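PDB 7CYX: glycine oxidase from Bacillus cereus ATCC 14579, which probably catalyses the FAD-dependent oxidation of glycine by molecular oxygen to glyoxylate, hydrogen peroxide and ammonium, in a step linked to thiamine diphosphate biosynthesis. Local coordinates for residues A[46-52]-A[150-155]; A[94-100]-A[244-248]; A[208-212]-A[306-310]; A[231-237]-A[259-265]. All blocks are in the same frame, centred on the assembly; numbering follows the deposited sequence.

Contact 1 (A[46-52]-A[150-155]). With FAD (flavin-adenine dinucleotide), chain C.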
# COMPACT_ATOMS: atom_id res chain seq x y z
N ALA A 46 -5.90 -6.23 -12.61
CA ALA A 46 -7.23 -5.63 -12.72
C ALA A 46 -7.25 -4.18 -12.20
O ALA A 46 -6.55 -3.83 -11.30
CB ALA A 46 -8.20 -6.50 -11.96
N ALA A 47 -8.11 -3.34 -12.79
CA ALA A 47 -8.22 -1.93 -12.40
C ALA A 47 -9.10 -1.75 -11.16
O ALA A 47 -9.24 -0.66 -10.67
CB ALA A 47 -8.75 -1.13 -13.56
N GLY A 48 -9.68 -2.83 -10.63
CA GLY A 48 -10.37 -2.78 -9.35
C GLY A 48 -11.61 -1.90 -9.36
O GLY A 48 -12.04 -1.44 -8.30
N LEU A 49 -12.24 -1.69 -10.52
CA LEU A 49 -13.46 -0.87 -10.59
C LEU A 49 -14.61 -1.70 -10.03
O LEU A 49 -14.61 -2.89 -10.17
CB LEU A 49 -13.73 -0.48 -12.04
CG LEU A 49 -12.63 0.37 -12.70
CD1 LEU A 49 -12.95 0.63 -14.16
CD2 LEU A 49 -12.46 1.68 -11.96
N LEU A 50 -15.54 -1.04 -9.33
CA LEU A 50 -16.72 -1.67 -8.75
C LEU A 50 -17.96 -0.99 -9.36
O LEU A 50 -18.18 0.20 -9.13
CB LEU A 50 -16.70 -1.49 -7.23
CG LEU A 50 -15.40 -1.83 -6.51
CD1 LEU A 50 -15.37 -1.24 -5.10
CD2 LEU A 50 -15.18 -3.33 -6.44
N GLY A 51 -18.72 -1.76 -10.15
CA GLY A 51 -20.05 -1.36 -10.65
C GLY A 51 -19.94 -0.83 -12.07
O GLY A 51 -19.24 0.15 -12.28
N VAL A 52 -20.63 -1.50 -13.01
CA VAL A 52 -20.70 -1.20 -14.48
C VAL A 52 -20.19 -2.43 -15.26
O VAL A 52 -19.00 -2.61 -15.45
CB VAL A 52 -19.97 0.09 -14.91
CG1 VAL A 52 -19.80 0.15 -16.42
CG2 VAL A 52 -20.68 1.35 -14.44
N ASP A 150 -20.49 4.72 -6.94
CA ASP A 150 -19.52 3.79 -7.49
C ASP A 150 -18.14 4.11 -6.92
O ASP A 150 -17.91 5.18 -6.42
CB ASP A 150 -19.49 3.80 -9.02
CG ASP A 150 -20.49 2.87 -9.68
OD1 ASP A 150 -21.36 2.31 -8.96
OD2 ASP A 150 -20.42 2.72 -10.92
N GLY A 151 -17.23 3.16 -7.03
CA GLY A 151 -15.87 3.37 -6.54
C GLY A 151 -14.96 2.26 -7.00
O GLY A 151 -15.33 1.53 -7.90
N HIS A 152 -13.81 2.14 -6.37
CA HIS A 152 -12.88 1.08 -6.81
C HIS A 152 -11.92 0.74 -5.68
O HIS A 152 -11.92 1.42 -4.66
CB HIS A 152 -12.12 1.57 -8.04
CG HIS A 152 -11.49 2.90 -7.85
ND1 HIS A 152 -10.15 3.09 -7.95
CD2 HIS A 152 -12.02 4.09 -7.53
CE1 HIS A 152 -9.88 4.35 -7.72
NE2 HIS A 152 -11.00 4.98 -7.46
N VAL A 153 -11.14 -0.30 -5.90
CA VAL A 153 -10.12 -0.76 -4.92
C VAL A 153 -8.83 -1.06 -5.68
O VAL A 153 -8.79 -0.91 -6.89
CB VAL A 153 -10.62 -2.01 -4.20
CG1 VAL A 153 -11.68 -1.68 -3.17
CG2 VAL A 153 -11.13 -3.06 -5.17
N ILE A 154 -7.80 -1.42 -4.93
CA ILE A 154 -6.53 -1.85 -5.56
C ILE A 154 -6.55 -3.37 -5.52
O ILE A 154 -6.30 -3.94 -4.47
CB ILE A 154 -5.34 -1.22 -4.83
CG1 ILE A 154 -5.36 0.29 -4.99
CG2 ILE A 154 -4.04 -1.82 -5.32
CD1 ILE A 154 -4.75 1.03 -3.86
N ALA A 155 -6.90 -3.97 -6.66
CA ALA A 155 -7.07 -5.43 -6.81
C ALA A 155 -5.98 -6.23 -6.11
O ALA A 155 -6.32 -7.08 -5.32
CB ALA A 155 -7.18 -5.77 -8.27
PA FAD C . -6.62 -15.28 -10.95
O1A FAD C . -6.30 -14.02 -10.25
O2A FAD C . -5.99 -15.49 -12.30
O5B FAD C . -6.30 -16.44 -9.94
C5B FAD C . -6.14 -17.74 -10.41
C4B FAD C . -4.94 -18.26 -9.67
O4B FAD C . -4.98 -19.68 -9.70
C3B FAD C . -3.64 -17.85 -10.32
O3B FAD C . -2.86 -17.15 -9.33
C2B FAD C . -2.95 -19.15 -10.75
O2B FAD C . -1.56 -19.15 -10.39
C1B FAD C . -3.65 -20.16 -9.89
N9A FAD C . -3.72 -21.52 -10.43
C8A FAD C . -4.27 -21.86 -11.61
N7A FAD C . -4.19 -23.20 -11.79
C5A FAD C . -3.62 -23.71 -10.69
C6A FAD C . -3.26 -25.06 -10.25
N6A FAD C . -3.53 -26.08 -11.09
N1A FAD C . -2.64 -25.20 -9.05
C2A FAD C . -2.37 -24.13 -8.28
N3A FAD C . -2.68 -22.86 -8.63
C4A FAD C . -3.30 -22.60 -9.79
N1 FAD C . -12.53 -7.02 -12.39
C2 FAD C . -13.32 -6.08 -11.77
O2 FAD C . -14.14 -6.53 -10.94
N3 FAD C . -13.21 -4.75 -12.01
C4 FAD C . -12.27 -4.29 -12.87
O4 FAD C . -12.09 -3.07 -13.11
C4X FAD C . -11.42 -5.27 -13.60
N5 FAD C . -10.50 -4.89 -14.50
C5X FAD C . -9.73 -5.80 -15.12
C6 FAD C . -8.77 -5.36 -16.02
C7 FAD C . -7.97 -6.28 -16.68
C7M FAD C . -6.93 -5.81 -17.68
C8 FAD C . -8.11 -7.70 -16.41
C8M FAD C . -7.23 -8.73 -17.10
C9 FAD C . -9.04 -8.13 -15.52
C9A FAD C . -9.86 -7.24 -14.85
N10 FAD C . -10.80 -7.69 -13.92
C10 FAD C . -11.61 -6.70 -13.29
C1' FAD C . -11.09 -9.10 -13.65
C2' FAD C . -10.41 -9.78 -12.51
O2' FAD C . -8.99 -9.64 -12.69
C3' FAD C . -10.81 -11.25 -12.55
O3' FAD C . -12.21 -11.43 -12.89
C4' FAD C . -10.35 -11.88 -11.23
O4' FAD C . -8.98 -11.52 -10.96
C5' FAD C . -10.37 -13.38 -11.27
O5' FAD C . -9.71 -13.83 -10.10
P FAD C . -9.33 -15.37 -9.96
O1P FAD C . -10.44 -16.23 -10.44
O2P FAD C . -8.73 -15.55 -8.59
O3P FAD C . -8.22 -15.44 -11.15
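L50 keeps CG close to its own backbone N (chi1 -48°), which swings CD1 across the neighbouring strand to lie 3.8 Å from H152 CA; the same methyl also meets V153 CG1. H152 differs: with chi1 51° its CG sits between N and C, and the imidazole leads away while CB stays behind, 3.9 Å from L49 CD2. K256 meets the ring at ND1: its NZ is hydrogen-bonded to H152 ND1 and also to V153 O and A47 O, so one ammonium group gathers both segments. The backbones form a short antiparallel two-stranded ribbon beside the flavin, closed by V153 N to G48 O at 2.8 Å and L50 N to G151 O at 2.9 Å. L49 and H152 are a non-hydrogen-bonded pair, which leaves the peptide groups of L49 turned from the partner strand toward the cofactor. L49 N donates to FAD O4 at 2.9 Å, and FAD N3 donates to L49 O at 3.0 Å with 161° at the hydrogen. This complementary pair grips the pyrimidine end of the isoalloxazine and probably limits its rotation in the pocket. Further along, A46 CB rests between the cofactor and the start of helix 155-168, 3.3 Å from FAD O2' and 3.9 Å from A155 CB.

Contact 2 (A[94-100]-A[244-248])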
# COMPACT_ATOMS: atom_id res chain seq x y z
N GLY A 94 -17.30 8.09 -6.85
CA GLY A 94 -18.17 7.99 -8.03
C GLY A 94 -17.41 7.60 -9.27
O GLY A 94 -16.20 7.49 -9.20
N ILE A 95 -18.13 7.36 -10.36
CA ILE A 95 -17.53 7.00 -11.67
C ILE A 95 -18.35 7.66 -12.77
O ILE A 95 -19.56 7.72 -12.63
CB ILE A 95 -17.50 5.48 -11.88
CG1 ILE A 95 -16.48 4.80 -10.97
CG2 ILE A 95 -17.23 5.17 -13.33
CD1 ILE A 95 -16.49 3.32 -11.07
N TYR A 96 -17.68 8.12 -13.82
CA TYR A 96 -18.32 8.77 -14.95
C TYR A 96 -18.35 7.81 -16.14
O TYR A 96 -17.36 7.15 -16.44
CB TYR A 96 -17.60 10.05 -15.37
CG TYR A 96 -17.52 11.14 -14.33
CD1 TYR A 96 -16.46 11.18 -13.44
CD2 TYR A 96 -18.46 12.17 -14.24
CE1 TYR A 96 -16.34 12.17 -12.48
CE2 TYR A 96 -18.36 13.18 -13.29
CZ TYR A 96 -17.30 13.17 -12.40
OH TYR A 96 -17.12 14.13 -11.43
N ARG A 97 -19.51 7.72 -16.79
CA ARG A 97 -19.54 7.26 -18.16
C ARG A 97 -19.49 8.52 -19.03
O ARG A 97 -20.28 9.42 -18.82
CB ARG A 97 -20.81 6.50 -18.52
CG ARG A 97 -20.91 5.08 -17.98
CD ARG A 97 -22.13 4.39 -18.57
NE ARG A 97 -22.59 3.27 -17.77
CZ ARG A 97 -22.48 2.00 -18.12
NH1 ARG A 97 -21.88 1.67 -19.25
NH2 ARG A 97 -22.97 1.05 -17.34
N ILE A 98 -18.57 8.57 -19.99
CA ILE A 98 -18.44 9.75 -20.82
C ILE A 98 -18.88 9.44 -22.25
O ILE A 98 -18.87 8.28 -22.67
CB ILE A 98 -16.99 10.28 -20.78
CG1 ILE A 98 -16.01 9.24 -21.34
CG2 ILE A 98 -16.63 10.71 -19.36
CD1 ILE A 98 -14.64 9.79 -21.55
N ALA A 99 -19.23 10.50 -22.98
CA ALA A 99 -19.61 10.40 -24.38
C ALA A 99 -19.04 11.61 -25.13
O ALA A 99 -19.14 12.73 -24.65
CB ALA A 99 -21.11 10.32 -24.51
N GLN A 100 -18.47 11.34 -26.32
CA GLN A 100 -17.80 12.33 -27.14
C GLN A 100 -18.59 12.58 -28.44
O GLN A 100 -18.27 13.51 -29.17
CB GLN A 100 -16.37 11.84 -27.43
CG GLN A 100 -15.51 11.72 -26.18
CD GLN A 100 -14.22 10.97 -26.44
OE1 GLN A 100 -14.21 9.75 -26.59
NE2 GLN A 100 -13.12 11.71 -26.51
N ALA A 244 -12.03 11.01 -9.93
CA ALA A 244 -12.79 9.77 -10.04
C ALA A 244 -12.49 9.08 -11.37
O ALA A 244 -12.15 9.72 -12.36
CB ALA A 244 -14.27 10.08 -9.93
N PRO A 245 -12.70 7.76 -11.46
CA PRO A 245 -12.45 7.04 -12.72
C PRO A 245 -13.41 7.53 -13.82
O PRO A 245 -14.52 7.97 -13.53
CB PRO A 245 -12.73 5.58 -12.37
CG PRO A 245 -12.74 5.53 -10.85
CD PRO A 245 -13.25 6.88 -10.42
N ILE A 246 -12.97 7.45 -15.06
CA ILE A 246 -13.90 7.76 -16.19
C ILE A 246 -14.01 6.48 -17.00
O ILE A 246 -13.04 5.74 -17.07
CB ILE A 246 -13.47 8.97 -17.03
CG1 ILE A 246 -12.20 8.67 -17.82
CG2 ILE A 246 -13.35 10.21 -16.18
CD1 ILE A 246 -12.43 7.78 -19.00
N PHE A 247 -15.17 6.24 -17.58
CA PHE A 247 -15.43 5.01 -18.35
C PHE A 247 -15.93 5.41 -19.72
O PHE A 247 -16.56 6.45 -19.84
CB PHE A 247 -16.52 4.24 -17.62
CG PHE A 247 -16.47 2.75 -17.78
CD1 PHE A 247 -15.54 1.99 -17.11
CD2 PHE A 247 -17.38 2.10 -18.59
CE1 PHE A 247 -15.49 0.62 -17.26
CE2 PHE A 247 -17.34 0.73 -18.74
CZ PHE A 247 -16.40 -0.01 -18.07
N GLN A 248 -15.62 4.60 -20.72
CA GLN A 248 -16.09 4.87 -22.10
C GLN A 248 -16.14 3.55 -22.87
O GLN A 248 -15.10 3.14 -23.36
CB GLN A 248 -15.18 5.86 -22.80
CG GLN A 248 -15.79 6.43 -24.07
CD GLN A 248 -14.75 7.10 -24.94
OE1 GLN A 248 -13.74 6.50 -25.29
NE2 GLN A 248 -15.00 8.34 -25.31
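G94 enters the contact through its carbonyl, with G94 O packed 3.3 Å from A244 CB and equally close to the CD of P245. From here strand 95-99 runs beside 246-248 in the eight-stranded mixed sheet that lies apart from the Rossmann-type FAD-binding sheet, and theirs is the one parallel pairing in it. I95 sets CG1 at about a right angle across the proline ring, 3.8 Å from P245 CG, while its CG2 branch reaches toward F247 CB. Y96 fastens the backbones through both of its backbone polar atoms: Y96 N donates to P245 O at 3.2 Å, almost straight (171°), and Y96 O receives F247 N at 2.6 Å through a more bent bond (136°). Its ring, CG beside the backbone N (chi1 -60°), turns its edge to P245 O and brings CE1 to 3.9 Å from A244 CB; the ring of Y146, on neighbouring strand 143-147, also meets it. R97 points to the same face of the sheet as F247, and its NE is held by Y147 OH. I98 N then donates to F247 O at 2.9 Å, nearly in line with the carbonyl bond. With CG1 set between its backbone N and carbonyl carbon, I98 lays that atom by F247 O, and the chain runs on extended to put CD1 3.9 Å from I246 CD1; I291 of helix 278-291 packs against both isoleucines. Q100 ends the walk, its amide NE2 hydrogen-bonded to S140 OG and T290 OG1.

Contact 3 (A[208-212]-A[306-310]). With FAD (flavin-adenine dinucleotide), chain C.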
# COMPACT_ATOMS: atom_id res chain seq x y z
N GLY A 208 -9.04 -21.52 -9.99
CA GLY A 208 -7.84 -21.49 -10.84
C GLY A 208 -7.93 -20.49 -11.98
O GLY A 208 -7.19 -20.60 -12.96
N GLY A 209 -8.76 -19.47 -11.83
CA GLY A 209 -9.07 -18.50 -12.88
C GLY A 209 -9.09 -19.13 -14.26
O GLY A 209 -9.73 -20.16 -14.45
N SER A 210 -8.32 -18.53 -15.18
CA SER A 210 -8.20 -18.92 -16.60
C SER A 210 -7.73 -20.37 -16.80
O SER A 210 -7.80 -20.86 -17.92
CB SER A 210 -7.26 -17.99 -17.31
OG SER A 210 -7.84 -16.70 -17.49
N TRP A 211 -7.25 -21.06 -15.76
CA TRP A 211 -6.61 -22.40 -15.87
C TRP A 211 -7.49 -23.51 -15.27
O TRP A 211 -7.04 -24.66 -15.12
CB TRP A 211 -5.25 -22.37 -15.14
CG TRP A 211 -4.23 -21.47 -15.77
CD1 TRP A 211 -3.26 -21.84 -16.65
CD2 TRP A 211 -4.05 -20.05 -15.56
NE1 TRP A 211 -2.51 -20.75 -17.03
CE2 TRP A 211 -2.96 -19.64 -16.36
CE3 TRP A 211 -4.70 -19.08 -14.78
CZ2 TRP A 211 -2.52 -18.32 -16.41
CZ3 TRP A 211 -4.27 -17.77 -14.83
CH2 TRP A 211 -3.19 -17.40 -15.64
N SER A 212 -8.72 -23.17 -14.88
CA SER A 212 -9.58 -24.11 -14.13
C SER A 212 -10.07 -25.28 -15.00
O SER A 212 -10.52 -26.25 -14.45
CB SER A 212 -10.76 -23.40 -13.50
OG SER A 212 -10.34 -22.46 -12.53
N GLY A 306 -2.83 -8.92 -18.41
CA GLY A 306 -3.56 -9.80 -17.49
C GLY A 306 -4.57 -10.67 -18.22
O GLY A 306 -5.02 -10.31 -19.31
N LEU A 307 -4.91 -11.81 -17.62
CA LEU A 307 -5.69 -12.87 -18.28
C LEU A 307 -7.05 -13.03 -17.58
O LEU A 307 -7.17 -13.78 -16.60
CB LEU A 307 -4.89 -14.18 -18.24
CG LEU A 307 -3.49 -14.09 -18.83
CD1 LEU A 307 -2.83 -15.47 -18.88
CD2 LEU A 307 -3.51 -13.47 -20.22
N ARG A 308 -8.06 -12.31 -18.11
CA ARG A 308 -9.41 -12.41 -17.61
C ARG A 308 -9.93 -13.83 -17.80
O ARG A 308 -9.96 -14.34 -18.93
CB ARG A 308 -10.37 -11.50 -18.36
CG ARG A 308 -9.96 -10.04 -18.45
CD ARG A 308 -10.89 -9.34 -19.42
NE ARG A 308 -10.54 -7.96 -19.66
CZ ARG A 308 -9.77 -7.56 -20.64
NH1 ARG A 308 -9.02 -8.45 -21.27
NH2 ARG A 308 -9.77 -6.28 -21.00
N PRO A 309 -10.44 -14.46 -16.73
CA PRO A 309 -10.99 -15.81 -16.82
C PRO A 309 -12.45 -15.84 -17.32
O PRO A 309 -13.37 -15.86 -16.52
CB PRO A 309 -10.89 -16.31 -15.38
CG PRO A 309 -11.10 -15.07 -14.56
CD PRO A 309 -10.50 -13.92 -15.36
N GLN A 310 -12.63 -15.90 -18.64
CA GLN A 310 -13.94 -16.10 -19.24
C GLN A 310 -14.46 -17.50 -18.86
O GLN A 310 -13.70 -18.45 -18.68
CB GLN A 310 -13.90 -15.90 -20.75
CG GLN A 310 -15.26 -16.04 -21.44
CD GLN A 310 -16.38 -15.27 -20.77
OE1 GLN A 310 -16.84 -15.62 -19.69
NE2 GLN A 310 -16.82 -14.22 -21.43
PA FAD C . -6.62 -15.28 -10.95
O1A FAD C . -6.30 -14.02 -10.25
O2A FAD C . -5.99 -15.49 -12.30
O5B FAD C . -6.30 -16.44 -9.94
C5B FAD C . -6.14 -17.74 -10.41
C4B FAD C . -4.94 -18.26 -9.67
O4B FAD C . -4.98 -19.68 -9.70
C3B FAD C . -3.64 -17.85 -10.32
O3B FAD C . -2.86 -17.15 -9.33
C2B FAD C . -2.95 -19.15 -10.75
O2B FAD C . -1.56 -19.15 -10.39
C1B FAD C . -3.65 -20.16 -9.89
N9A FAD C . -3.72 -21.52 -10.43
C8A FAD C . -4.27 -21.86 -11.61
N7A FAD C . -4.19 -23.20 -11.79
C5A FAD C . -3.62 -23.71 -10.69
C6A FAD C . -3.26 -25.06 -10.25
N6A FAD C . -3.53 -26.08 -11.09
N1A FAD C . -2.64 -25.20 -9.05
C2A FAD C . -2.37 -24.13 -8.28
N3A FAD C . -2.68 -22.86 -8.63
C4A FAD C . -3.30 -22.60 -9.79
N1 FAD C . -12.53 -7.02 -12.39
C2 FAD C . -13.32 -6.08 -11.77
O2 FAD C . -14.14 -6.53 -10.94
N3 FAD C . -13.21 -4.75 -12.01
C4 FAD C . -12.27 -4.29 -12.87
O4 FAD C . -12.09 -3.07 -13.11
C4X FAD C . -11.42 -5.27 -13.60
N5 FAD C . -10.50 -4.89 -14.50
C5X FAD C . -9.73 -5.80 -15.12
C6 FAD C . -8.77 -5.36 -16.02
C7 FAD C . -7.97 -6.28 -16.68
C7M FAD C . -6.93 -5.81 -17.68
C8 FAD C . -8.11 -7.70 -16.41
C8M FAD C . -7.23 -8.73 -17.10
C9 FAD C . -9.04 -8.13 -15.52
C9A FAD C . -9.86 -7.24 -14.85
N10 FAD C . -10.80 -7.69 -13.92
C10 FAD C . -11.61 -6.70 -13.29
C1' FAD C . -11.09 -9.10 -13.65
C2' FAD C . -10.41 -9.78 -12.51
O2' FAD C . -8.99 -9.64 -12.69
C3' FAD C . -10.81 -11.25 -12.55
O3' FAD C . -12.21 -11.43 -12.89
C4' FAD C . -10.35 -11.88 -11.23
O4' FAD C . -8.98 -11.52 -10.96
C5' FAD C . -10.37 -13.38 -11.27
O5' FAD C . -9.71 -13.83 -10.10
P FAD C . -9.33 -15.37 -9.96
O1P FAD C . -10.44 -16.23 -10.44
O2P FAD C . -8.73 -15.55 -8.59
O3P FAD C . -8.22 -15.44 -11.15
O HOH W 1 -7.13 -15.81 -14.75
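W211 reaches from the adenine of the cofactor to L307, and each part of its side chain has a different neighbour. CB lies 3.6 Å from FAD N7A, close to the imidazole part of the adenine. CG stays beside the backbone N (chi1 -65°), which sends the indole from the adenine toward the PA phosphate. There the ring edge, in plane, faces the phosphate: W211 CZ3 is 3.8 Å from FAD O2A. At the far rim CZ2 and CH2 share one methyl, W211 CZ2 coming to 3.8 Å from L307 CD1, where the two side chains cross at about a right angle. K35 makes a cation-pi contact with the indole, and the ring of F272 meets it as well. The meeting place is a domain junction: the turn after strand 203-206 of the Rossmann-type sheet touches the edge strand 299-311 of the other sheet, with FAD laid along the seam. A single water bridges all three parties. S210 N donates to it at 3.0 Å, and it donates in turn to L307 O and to FAD O2A, each at 2.7 Å, so that the phosphate oxygen is tied to both segments at once. P309, centre of an inverse gamma turn, tucks its CB 3.4 Å from S210 N while CG and CD lie along the ribityl chain. R308 leaves on the other side of its strand, R308 CG passing 3.3 Å from FAD C8M and the guanidinium setting one face to FAD C8 while T266 O and V228 O hold its nitrogens.

Contact 4 (A[231-237]-A[259-265])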
# COMPACT_ATOMS: atom_id res chain seq x y z
N GLU A 231 -4.31 -5.78 -22.02
CA GLU A 231 -3.09 -5.02 -21.88
C GLU A 231 -3.47 -3.67 -21.30
O GLU A 231 -4.47 -3.10 -21.72
CB GLU A 231 -2.40 -4.80 -23.22
CG GLU A 231 -1.66 -6.00 -23.74
CD GLU A 231 -1.67 -6.15 -25.25
OE1 GLU A 231 -2.79 -6.19 -25.81
OE2 GLU A 231 -0.57 -6.21 -25.85
N VAL A 232 -2.67 -3.19 -20.32
CA VAL A 232 -2.91 -1.93 -19.69
C VAL A 232 -1.60 -1.17 -19.48
O VAL A 232 -0.51 -1.74 -19.43
CB VAL A 232 -3.76 -2.07 -18.41
CG1 VAL A 232 -4.14 -3.50 -18.10
CG2 VAL A 232 -3.13 -1.39 -17.21
N VAL A 233 -1.75 0.16 -19.39
CA VAL A 233 -0.67 1.13 -19.28
C VAL A 233 -0.89 1.93 -17.99
O VAL A 233 -2.04 2.14 -17.59
CB VAL A 233 -0.65 2.03 -20.52
CG1 VAL A 233 -0.04 3.39 -20.23
CG2 VAL A 233 0.04 1.36 -21.69
N ALA A 234 0.20 2.38 -17.37
CA ALA A 234 0.13 3.20 -16.16
C ALA A 234 1.07 4.39 -16.30
O ALA A 234 2.21 4.24 -16.74
CB ALA A 234 0.50 2.37 -14.94
N VAL A 235 0.59 5.57 -15.90
CA VAL A 235 1.43 6.74 -15.86
C VAL A 235 1.29 7.40 -14.49
O VAL A 235 0.32 7.19 -13.79
CB VAL A 235 1.07 7.70 -17.01
CG1 VAL A 235 1.14 7.00 -18.36
CG2 VAL A 235 -0.29 8.33 -16.79
N ARG A 236 2.30 8.19 -14.14
CA ARG A 236 2.31 8.99 -12.93
C ARG A 236 2.14 10.46 -13.34
O ARG A 236 2.53 10.82 -14.43
CB ARG A 236 3.63 8.79 -12.19
CG ARG A 236 3.93 7.35 -11.81
CD ARG A 236 3.72 7.13 -10.33
NE ARG A 236 3.66 5.73 -9.93
CZ ARG A 236 3.23 5.32 -8.73
NH1 ARG A 236 2.83 6.21 -7.84
NH2 ARG A 236 3.22 4.03 -8.43
N SER A 237 1.56 11.28 -12.47
CA SER A 237 1.47 12.71 -12.72
C SER A 237 1.53 13.48 -11.40
O SER A 237 1.05 13.02 -10.38
CB SER A 237 0.23 13.04 -13.49
OG SER A 237 -0.11 14.41 -13.33
N GLY A 259 -0.77 9.44 -7.09
CA GLY A 259 -0.63 10.17 -8.37
C GLY A 259 -0.35 9.23 -9.53
O GLY A 259 0.33 9.61 -10.50
N ARG A 260 -0.90 8.01 -9.44
CA ARG A 260 -0.87 7.00 -10.49
C ARG A 260 -2.19 7.00 -11.29
O ARG A 260 -3.30 7.02 -10.69
CB ARG A 260 -0.57 5.63 -9.85
CG ARG A 260 -0.18 4.55 -10.85
CD ARG A 260 0.49 3.33 -10.24
NE ARG A 260 -0.37 2.17 -10.25
CZ ARG A 260 -0.04 0.97 -10.73
NH1 ARG A 260 1.12 0.78 -11.35
NH2 ARG A 260 -0.86 -0.04 -10.56
N TYR A 261 -2.08 6.98 -12.63
CA TYR A 261 -3.22 6.84 -13.59
C TYR A 261 -3.07 5.53 -14.36
O TYR A 261 -2.02 5.28 -14.98
CB TYR A 261 -3.32 8.10 -14.47
CG TYR A 261 -3.59 9.31 -13.61
CD1 TYR A 261 -2.55 9.94 -12.98
CD2 TYR A 261 -4.88 9.69 -13.29
CE1 TYR A 261 -2.76 10.99 -12.10
CE2 TYR A 261 -5.12 10.75 -12.42
CZ TYR A 261 -4.05 11.38 -11.82
OH TYR A 261 -4.23 12.41 -10.94
N VAL A 262 -4.10 4.68 -14.27
CA VAL A 262 -4.12 3.36 -14.91
C VAL A 262 -5.15 3.38 -16.04
O VAL A 262 -6.30 3.79 -15.81
CB VAL A 262 -4.42 2.24 -13.89
CG1 VAL A 262 -4.60 0.90 -14.56
CG2 VAL A 262 -3.35 2.15 -12.83
N ILE A 263 -4.73 2.92 -17.23
CA ILE A 263 -5.43 3.15 -18.49
C ILE A 263 -5.44 1.87 -19.32
O ILE A 263 -4.39 1.34 -19.66
CB ILE A 263 -4.75 4.26 -19.31
CG1 ILE A 263 -4.37 5.48 -18.46
CG2 ILE A 263 -5.61 4.66 -20.49
CD1 ILE A 263 -3.28 6.31 -19.08
N GLY A 264 -6.63 1.43 -19.72
CA GLY A 264 -6.83 0.18 -20.43
C GLY A 264 -8.27 0.04 -20.92
O GLY A 264 -9.05 0.96 -20.79
N ALA A 265 -8.62 -1.10 -21.52
CA ALA A 265 -7.74 -2.24 -21.69
C ALA A 265 -8.15 -2.99 -22.96
O ALA A 265 -9.34 -3.09 -23.27
CB ALA A 265 -7.85 -3.10 -20.46
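V233 and V235 face I263 and Y261 in the tight middle of this antiparallel pair, where every other residue is bonded in both directions. V233 N donates to I263 O at 2.9 Å and I263 N returns to V233 O; next along, V235 N reaches Y261 O at 2.8 Å, and Y261 N to V235 O is shorter still at 2.7 Å and almost straight (175°). Between these bonds A234 CA closes to 3.2 Å from Y261 O. The touching side-chain atoms here are carbons: V235 CG2 lies 3.8 Å from Y261 CB on one face, V232 CG2 3.8 Å from V262 CG1 on the other. Toward S237 and G259 the pair becomes partly exposed and its chemistry turns polar, although S237 N still donates to G259 O. R236, bent at chi2 (-106°), brings its guanidinium over the R260 side chain, with R260 CB above the centre of one face and R236 NH2 3.3 Å from R260 CD. The two guanidinium planes stand 45° apart. Both arginines converge on one carboxylate, since E301 forms salt bridges with R236 NE and R260 NH1, which probably offsets their shared charge. At the opposite end V232 and A265 touch FAD. In the mixed sheet, strand 299-311 lies beyond 225-236 and strand 251-256 beyond 260-269, while I284 and A288 of helix 278-291 pack on I263.

How the contacts relate
All four are largely buried, but contacts 1 and 3 sit nearer the chain's middle and touch the cofactor, contact 1 at the flavin, contact 3 from the adenine to the flavin's methyl end; contact 4 only brushes it, through V232 and A265. Contacts 2 and 4 lie farther out as pairings within the eight-stranded sheet, parallel in one and antiparallel in the other, and contact 3 reaches that sheet through 306-310. Contact 1 is its own small ribbon, linked to contact 2 by a probable hydrogen bond from G94 N to D150 O. Contacts 3 and 4 meet where R308 packs on A265. In contact 3 a water joins both segments to the phosphate, where contacts 2 and 4 use direct backbone bonds.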